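Local coordinates for protein alpha-L-rhamnosidase (Streptomyces avermitilis, PDB 3W5M) that hydrolyses terminal non-reducing alpha-L-rhamnose residues from alpha-L-rhamnosides such as citrus flavonoids and gum arabic, and binds L-rhamnose through a calcium-dependent carbohydrate-binding module, at residues V11-R16 with E656-L661; D69-P74 with A961-P966. All blocks are in the same frame, centred on the assembly; numbering follows the deposited sequence.

Contact 1: V11-R16 with E656-L661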
ATOM      1  N   VAL A  11      20.625  -8.694   9.414  1.00 20.09           N
ATOM      2  CA  VAL A  11      19.839  -9.810   9.917  1.00 19.45           C
ATOM      3  C   VAL A  11      18.441  -9.622   9.324  1.00 19.39           C
ATOM      4  O   VAL A  11      17.821  -8.573   9.484  1.00 19.09           O
ATOM      5  CB  VAL A  11      19.789  -9.816  11.454  1.00 20.39           C
ATOM      6  CG1 VAL A  11      18.956 -10.996  11.951  1.00 20.50           C
ATOM      7  CG2 VAL A  11      21.205  -9.913  12.050  1.00 20.52           C
ATOM      8  N   GLU A  12      17.944 -10.629   8.617  1.00 17.83           N
ATOM      9  CA  GLU A  12      16.648 -10.489   7.962  1.00 18.69           C
ATOM     10  C   GLU A  12      16.526  -9.172   7.173  1.00 18.01           C
ATOM     11  O   GLU A  12      15.520  -8.460   7.306  1.00 18.55           O
ATOM     12  CB  GLU A  12      15.493 -10.663   8.967  1.00 19.99           C
ATOM     13  CG  GLU A  12      15.418 -12.040   9.621  1.00 21.29           C
ATOM     14  CD  GLU A  12      14.959 -13.123   8.639  1.00 25.66           C
ATOM     15  OE1 GLU A  12      14.106 -12.831   7.754  1.00 26.85           O
ATOM     16  OE2 GLU A  12      15.439 -14.277   8.747  1.00 26.43           O
ATOM     17  N   TYR A  13      17.541  -8.898   6.342  1.00 18.11           N
ATOM     18  CA  TYR A  13      17.579  -7.771   5.401  1.00 18.85           C
ATOM     19  C   TYR A  13      17.836  -6.425   6.047  1.00 19.32           C
ATOM     20  O   TYR A  13      17.858  -5.419   5.354  1.00 21.56           O
ATOM     21  CB  TYR A  13      16.268  -7.676   4.584  1.00 18.79           C
ATOM     22  CG  TYR A  13      16.096  -8.828   3.621  1.00 18.47           C
ATOM     23  CD1 TYR A  13      16.685  -8.792   2.379  1.00 20.50           C
ATOM     24  CD2 TYR A  13      15.325  -9.943   3.957  1.00 19.52           C
ATOM     25  CE1 TYR A  13      16.526  -9.836   1.474  1.00 21.98           C
ATOM     26  CE2 TYR A  13      15.156 -11.006   3.060  1.00 20.01           C
ATOM     27  CZ  TYR A  13      15.772 -10.946   1.825  1.00 21.42           C
ATOM     28  OH  TYR A  13      15.612 -11.959   0.879  1.00 23.15           O
ATOM     29  N   VAL A  14      17.992  -6.370   7.357  1.00 19.45           N
ATOM     30  CA  VAL A  14      18.144  -5.030   7.967  1.00 19.98           C
ATOM     31  C   VAL A  14      19.313  -4.983   8.969  1.00 22.24           C
ATOM     32  O   VAL A  14      19.696  -6.000   9.524  1.00 22.12           O
ATOM     33  CB  VAL A  14      16.839  -4.475   8.608  1.00 20.97           C
ATOM     34  CG1 VAL A  14      15.627  -4.534   7.664  1.00 20.94           C
ATOM     35  CG2 VAL A  14      16.530  -5.145   9.913  1.00 22.00           C
ATOM     36  N   GLN A  15      19.829  -3.783   9.233  1.00 22.69           N
ATOM     37  CA  GLN A  15      20.831  -3.610  10.252  1.00 25.12           C
ATOM     38  C   GLN A  15      20.134  -3.412  11.597  1.00 23.68           C
ATOM     39  O   GLN A  15      19.245  -2.569  11.728  1.00 23.41           O
ATOM     40  CB  GLN A  15      21.707  -2.392   9.917  1.00 28.94           C
ATOM     41  CG  GLN A  15      22.468  -2.523   8.606  1.00 33.49           C
ATOM     42  CD  GLN A  15      23.837  -1.877   8.688  1.00 42.10           C
ATOM     43  OE1 GLN A  15      23.965  -0.670   8.899  1.00 43.38           O
ATOM     44  NE2 GLN A  15      24.869  -2.691   8.569  1.00 43.78           N
ATOM     45  N   ARG A  16      20.501  -4.219  12.583  1.00 22.15           N
ATOM     46  CA  ARG A  16      19.977  -4.045  13.959  1.00 21.96           C
ATOM     47  C   ARG A  16      18.442  -4.061  14.114  1.00 21.46           C
ATOM     48  O   ARG A  16      17.852  -3.129  14.678  1.00 22.78           O
ATOM     49  CB  ARG A  16      20.592  -2.782  14.604  1.00 23.78           C
ATOM     50  CG  ARG A  16      22.112  -2.777  14.619  1.00 27.53           C
ATOM     51  CD  ARG A  16      22.665  -1.461  15.171  1.00 30.96           C
ATOM     52  NE  ARG A  16      22.297  -0.369  14.273  1.00 32.30           N
ATOM     53  CZ  ARG A  16      22.991   0.010  13.197  1.00 29.45           C
ATOM     54  NH1 ARG A  16      24.141  -0.569  12.852  1.00 29.72           N
ATOM     55  NH2 ARG A  16      22.506   0.974  12.447  1.00 30.37           N
ATOM     56  N   GLU A 656      14.503  -2.375  -2.008  1.00 20.34           N
ATOM     57  CA  GLU A 656      14.566  -3.636  -1.282  1.00 22.12           C
ATOM     58  C   GLU A 656      13.117  -4.064  -1.020  1.00 21.18           C
ATOM     59  O   GLU A 656      12.412  -3.474  -0.214  1.00 22.14           O
ATOM     60  CB  GLU A 656      15.375  -3.512   0.009  1.00 23.83           C
ATOM     61  CG  GLU A 656      15.479  -4.849   0.766  1.00 22.90           C
ATOM     62  CD  GLU A 656      14.397  -5.033   1.827  1.00 26.44           C
ATOM     63  OE1 GLU A 656      14.365  -4.236   2.792  1.00 24.16           O
ATOM     64  OE2 GLU A 656      13.566  -5.987   1.726  1.00 26.73           O
ATOM     65  N   SER A 657      12.668  -5.076  -1.759  1.00 18.88           N
ATOM     66  CA  SER A 657      11.267  -5.475  -1.764  1.00 18.75           C
ATOM     67  C   SER A 657      11.060  -6.832  -1.101  1.00 19.16           C
ATOM     68  O   SER A 657       9.925  -7.310  -1.017  1.00 17.21           O
ATOM     69  CB  SER A 657      10.720  -5.498  -3.217  1.00 20.71           C
ATOM     70  OG  SER A 657      10.749  -4.183  -3.772  1.00 21.08           O
ATOM     71  N   ALA A 658      12.135  -7.421  -0.553  1.00 18.66           N
ATOM     72  CA  ALA A 658      12.022  -8.749   0.059  1.00 18.57           C
ATOM     73  C   ALA A 658      11.119  -8.789   1.280  1.00 16.95           C
ATOM     74  O   ALA A 658      10.227  -9.614   1.361  1.00 18.20           O
ATOM     75  CB  ALA A 658      13.395  -9.303   0.399  1.00 19.80           C
ATOM     76  N   ARG A 659      11.350  -7.922   2.267  1.00 17.02           N
ATOM     77  CA  ARG A 659      10.503  -7.979   3.440  1.00 16.53           C
ATOM     78  C   ARG A 659       9.049  -7.628   3.050  1.00 17.15           C
ATOM     79  O   ARG A 659       8.096  -8.239   3.560  1.00 16.71           O
ATOM     80  CB  ARG A 659      10.997  -6.990   4.497  1.00 15.37           C
ATOM     81  CG  ARG A 659      12.340  -7.362   5.152  1.00 15.69           C
ATOM     82  CD  ARG A 659      12.742  -6.242   6.128  1.00 16.04           C
ATOM     83  NE  ARG A 659      13.041  -5.026   5.367  1.00 17.71           N
ATOM     84  CZ  ARG A 659      12.806  -3.778   5.803  1.00 18.24           C
ATOM     85  NH1 ARG A 659      12.279  -3.557   6.998  1.00 17.65           N
ATOM     86  NH2 ARG A 659      13.089  -2.745   5.009  1.00 19.66           N
ATOM     87  N   PHE A 660       8.884  -6.641   2.155  1.00 16.88           N
ATOM     88  CA  PHE A 660       7.543  -6.138   1.815  1.00 16.41           C
ATOM     89  C   PHE A 660       6.726  -7.222   1.111  1.00 17.27           C
ATOM     90  O   PHE A 660       5.589  -7.487   1.491  1.00 15.37           O
ATOM     91  CB  PHE A 660       7.620  -4.888   0.916  1.00 17.09           C
ATOM     92  CG  PHE A 660       6.309  -4.122   0.817  1.00 17.77           C
ATOM     93  CD1 PHE A 660       5.823  -3.367   1.912  1.00 17.45           C
ATOM     94  CD2 PHE A 660       5.567  -4.151  -0.357  1.00 18.47           C
ATOM     95  CE1 PHE A 660       4.622  -2.659   1.817  1.00 17.68           C
ATOM     96  CE2 PHE A 660       4.364  -3.452  -0.463  1.00 18.24           C
ATOM     97  CZ  PHE A 660       3.895  -2.699   0.628  1.00 18.24           C
ATOM     98  N   LEU A 661       7.320  -7.844   0.101  1.00 17.25           N
ATOM     99  CA  LEU A 661       6.592  -8.884  -0.644  1.00 17.32           C
ATOM    100  C   LEU A 661       6.542 -10.228   0.069  1.00 17.36           C
ATOM    101  O   LEU A 661       5.585 -10.959  -0.112  1.00 17.75           O
ATOM    102  CB  LEU A 661       7.085  -9.002  -2.102  1.00 17.87           C
ATOM    103  CG  LEU A 661       6.897  -7.660  -2.810  1.00 18.42           C
ATOM    104  CD1 LEU A 661       7.581  -7.776  -4.163  1.00 19.14           C
ATOM    105  CD2 LEU A 661       5.425  -7.251  -2.938  1.00 18.73           C
TER
HETATM  106  O   HOH W   1      16.680  -3.250   4.065  1.00 26.01           O
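With its CG set anti to the carbonyl carbon (chi1 -68°), Tyr13 reaches from its turn to the start of helix 658-671 and lays one ring face on Ala658, while Arg659, bent at chi3 (-67°), brings a guanidinium face against Val14. Ala658 CB sits 3.5 Å from the centroid of the Tyr13 ring in a CH-pi contact, and the small alanine lets the ring settle close to the helix backbone. The aliphatic part of Arg659 runs antiparallel alongside Tyr13, its CG 4.0 Å from Tyr13 CB. Val14 CG1 lies over one guanidinium face, 3.5 Å from Arg659 CZ, an apolar cover that leaves the in-plane N-H groups to their acceptors. Both NE and NH2 of Arg659 bond Glu656 OE1 at 3.0 Å, and NH2 also meets Ser595 O, which fixes the rotation of the group. Glu656 OE2 takes the Arg659 backbone N-H almost straight (3.0 Å, 170°), capping the helix. The type I' turn from Val11 to Val14 presents Tyr13 to the helix start, and Tyr13 OH hydrogen-bonds Asp712 OD2. A water gives hydrogen bonds to Tyr13 O and Glu656 OE1, joining the immunoglobulin-like domain to the catalytic domain. The acid thus serves cap, salt bridge and water together, so its charge is probably stabilised at this interdomain seam, where no direct polar bond spans the segments and they meet by packing plus one shared water.

Contact 2: D69-P74 with A961-P966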
ATOM      1  N   ASP A  69      28.660 -19.629   1.214  1.00 29.29           N
ATOM      2  CA  ASP A  69      27.427 -18.877   1.505  1.00 30.71           C
ATOM      3  C   ASP A  69      27.737 -17.641   2.339  1.00 26.57           C
ATOM      4  O   ASP A  69      28.378 -17.732   3.388  1.00 26.23           O
ATOM      5  CB  ASP A  69      26.426 -19.742   2.267  1.00 34.07           C
ATOM      6  CG  ASP A  69      25.788 -20.821   1.398  1.00 37.75           C
ATOM      7  OD1 ASP A  69      25.727 -20.675   0.156  1.00 41.41           O
ATOM      8  OD2 ASP A  69      25.322 -21.816   1.981  1.00 42.82           O
ATOM      9  N   SER A  70      27.276 -16.487   1.880  1.00 24.75           N
ATOM     10  CA  SER A  70      27.524 -15.240   2.614  1.00 22.58           C
ATOM     11  C   SER A  70      26.273 -14.366   2.763  1.00 23.32           C
ATOM     12  O   SER A  70      26.306 -13.270   3.376  1.00 22.70           O
ATOM     13  CB  SER A  70      28.678 -14.468   1.967  1.00 23.72           C
ATOM     14  OG  SER A  70      28.376 -14.028   0.650  1.00 22.61           O
ATOM     15  N   VAL A  71      25.160 -14.882   2.256  1.00 22.94           N
ATOM     16  CA  VAL A  71      23.899 -14.149   2.238  1.00 23.77           C
ATOM     17  C   VAL A  71      22.778 -15.050   2.741  1.00 22.82           C
ATOM     18  O   VAL A  71      22.621 -16.204   2.271  1.00 25.14           O
ATOM     19  CB  VAL A  71      23.656 -13.572   0.808  1.00 24.80           C
ATOM     20  CG1 VAL A  71      22.195 -13.272   0.533  1.00 29.44           C
ATOM     21  CG2 VAL A  71      24.533 -12.329   0.593  1.00 25.25           C
ATOM     22  N   LEU A  72      22.017 -14.531   3.702  1.00 21.12           N
ATOM     23  CA  LEU A  72      20.812 -15.195   4.273  1.00 22.35           C
ATOM     24  C   LEU A  72      21.135 -16.558   4.900  1.00 24.51           C
ATOM     25  O   LEU A  72      20.419 -17.557   4.689  1.00 23.22           O
ATOM     26  CB  LEU A  72      19.686 -15.327   3.224  1.00 23.70           C
ATOM     27  CG  LEU A  72      19.165 -13.994   2.661  1.00 24.11           C
ATOM     28  CD1 LEU A  72      18.220 -14.256   1.489  1.00 24.95           C
ATOM     29  CD2 LEU A  72      18.487 -13.211   3.763  1.00 23.41           C
ATOM     30  N   VAL A  73      22.233 -16.593   5.652  1.00 21.61           N
ATOM     31  CA  VAL A  73      22.649 -17.811   6.371  1.00 21.76           C
ATOM     32  C   VAL A  73      21.871 -17.901   7.680  1.00 20.86           C
ATOM     33  O   VAL A  73      21.953 -16.990   8.525  1.00 19.83           O
ATOM     34  CB  VAL A  73      24.170 -17.815   6.639  1.00 21.54           C
ATOM     35  CG1 VAL A  73      24.576 -19.087   7.401  1.00 22.06           C
ATOM     36  CG2 VAL A  73      24.945 -17.662   5.354  1.00 21.94           C
ATOM     37  N   PRO A  74      21.073 -18.978   7.867  1.00 22.19           N
ATOM     38  CA  PRO A  74      20.240 -19.041   9.077  1.00 23.40           C
ATOM     39  C   PRO A  74      21.020 -19.281  10.344  1.00 22.78           C
ATOM     40  O   PRO A  74      21.906 -20.161  10.404  1.00 24.65           O
ATOM     41  CB  PRO A  74      19.286 -20.224   8.833  1.00 24.26           C
ATOM     42  CG  PRO A  74      19.816 -20.939   7.646  1.00 23.78           C
ATOM     43  CD  PRO A  74      20.799 -20.084   6.922  1.00 24.36           C
ATOM     44  N   ALA A 961      22.115  -2.054  -5.489  1.00 23.34           N
ATOM     45  CA  ALA A 961      22.510  -2.457  -4.136  1.00 22.04           C
ATOM     46  C   ALA A 961      22.078  -3.912  -3.920  1.00 23.55           C
ATOM     47  O   ALA A 961      21.002  -4.185  -3.353  1.00 24.74           O
ATOM     48  CB  ALA A 961      21.850  -1.552  -3.101  1.00 23.17           C
ATOM     49  N   SER A 962      22.880  -4.860  -4.397  1.00 22.26           N
ATOM     50  CA  SER A 962      22.530  -6.269  -4.230  1.00 22.83           C
ATOM     51  C   SER A 962      22.789  -6.709  -2.788  1.00 22.63           C
ATOM     52  O   SER A 962      23.476  -6.010  -2.031  1.00 22.62           O
ATOM     53  CB  SER A 962      23.311  -7.158  -5.217  1.00 21.63           C
ATOM     54  OG  SER A 962      24.581  -7.480  -4.696  1.00 23.83           O
ATOM     55  N   LEU A 963      22.294  -7.900  -2.418  1.00 22.98           N
ATOM     56  CA  LEU A 963      22.602  -8.450  -1.069  1.00 23.36           C
ATOM     57  C   LEU A 963      24.108  -8.689  -0.811  1.00 23.63           C
ATOM     58  O   LEU A 963      24.565  -8.572   0.340  1.00 23.06           O
ATOM     59  CB  LEU A 963      21.793  -9.722  -0.738  1.00 24.87           C
ATOM     60  CG  LEU A 963      20.265  -9.639  -0.901  1.00 27.32           C
ATOM     61  CD1 LEU A 963      19.597 -10.861  -0.273  1.00 28.90           C
ATOM     62  CD2 LEU A 963      19.724  -8.365  -0.257  1.00 26.71           C
ATOM     63  N   HIS A 964      24.872  -8.970  -1.874  1.00 20.77           N
ATOM     64  CA  HIS A 964      26.318  -9.153  -1.759  1.00 22.22           C
ATOM     65  C   HIS A 964      27.076  -7.814  -1.744  1.00 21.67           C
ATOM     66  O   HIS A 964      28.276  -7.799  -1.529  1.00 20.24           O
ATOM     67  CB  HIS A 964      26.830 -10.023  -2.893  1.00 21.90           C
ATOM     68  CG  HIS A 964      26.257 -11.411  -2.884  1.00 25.56           C
ATOM     69  ND1 HIS A 964      26.792 -12.429  -2.129  1.00 28.04           N
ATOM     70  CD2 HIS A 964      25.213 -11.951  -3.555  1.00 27.13           C
ATOM     71  CE1 HIS A 964      26.096 -13.538  -2.328  1.00 29.04           C
ATOM     72  NE2 HIS A 964      25.123 -13.272  -3.179  1.00 30.68           N
ATOM     73  N   GLY A 965      26.361  -6.712  -1.964  1.00 21.62           N
ATOM     74  CA  GLY A 965      26.965  -5.365  -2.027  1.00 22.96           C
ATOM     75  C   GLY A 965      26.752  -4.738  -3.406  1.00 22.93           C
ATOM     76  O   GLY A 965      26.035  -5.304  -4.269  1.00 22.80           O
ATOM     77  N   PRO A 966      27.382  -3.578  -3.650  1.00 25.07           N
ATOM     78  CA  PRO A 966      27.056  -2.849  -4.889  1.00 25.73           C
ATOM     79  C   PRO A 966      27.542  -3.530  -6.181  1.00 25.79           C
ATOM     80  O   PRO A 966      28.667  -4.041  -6.256  1.00 25.44           O
ATOM     81  CB  PRO A 966      27.701  -1.467  -4.678  1.00 27.97           C
ATOM     82  CG  PRO A 966      28.786  -1.695  -3.680  1.00 28.08           C
ATOM     83  CD  PRO A 966      28.391  -2.879  -2.830  1.00 26.00           C
TER
HETATM   84  O   HOH W   2      28.390 -11.292   0.721  1.00 35.35           O
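Val71 drives its two methyls into separate parts of the hairpin turn 962-965: CG1 packs on Leu963 and CG2 on the ring of His964. The tight part lies here. Val71 CG2 stands over one imidazole face, 3.7 Å from the ring centroid of His964 and 20° off its normal, a CH-pi contact. Val71 CG1, anti to the backbone N (chi1 158°), comes within 3.6 Å of Leu963 CD1, the two side chains crossing at about a right angle. A branched valine suits this place because one short side chain can serve both neighbours. Leu72 CD1 adds a looser touch, 4.1 Å from Leu963 CD1, and Tyr13 also packs against both leucines. The looser side is at the imidazole edge, where a single ordered water sits and Ser70 OG lies near the ring plane, 3.6 Å from His964 ND1. This water holds Ser70 OG at 2.7 Å and His964 ND1 only weakly, while Asn987 also bonds the serine. An alanine in place of His964 would probably leave Val71 CG2 without its aromatic face and the water without its weak imidazole partner. Within the turn, Ser962 OG donates to Gly965 O in the carbonyl plane, on a lone pair (2.7 Å). Glycine suits position 965 because a CB at these backbone angles would clash with the preceding carbonyl oxygen and Pro966 CD. This type I turn connects antiparallel strands 955-962 and 965-974 as a beta-hairpin of the C-terminal beta-sandwich, docked against the immunoglobulin-like domain beside the G1 beta bulge formed by Leu72 and Val73 facing Leu27.

Both contacts are partly buried interdomain seams that share the N-terminal immunoglobulin-like domain: contact 1 sets it on the helical catalytic domain, contact 2 on the C-terminal beta-sandwich. Contact 1 lies nearer the chain centre, about 17 Å centre to centre against about 27 Å for contact 2. They meet directly: Tyr13 OH is 3.5 Å from Leu72 CD1, and Tyr13 CE1 is 3.7 Å from Leu963 CD1, making the tyrosine a junction of three domains. Chemistry follows the partner element. The helix start brings a charged pair and a cap to contact 1, whereas the hairpin turn in contact 2 presents a leucine and an imidazole face, with a water bridge whose histidine arm is weak.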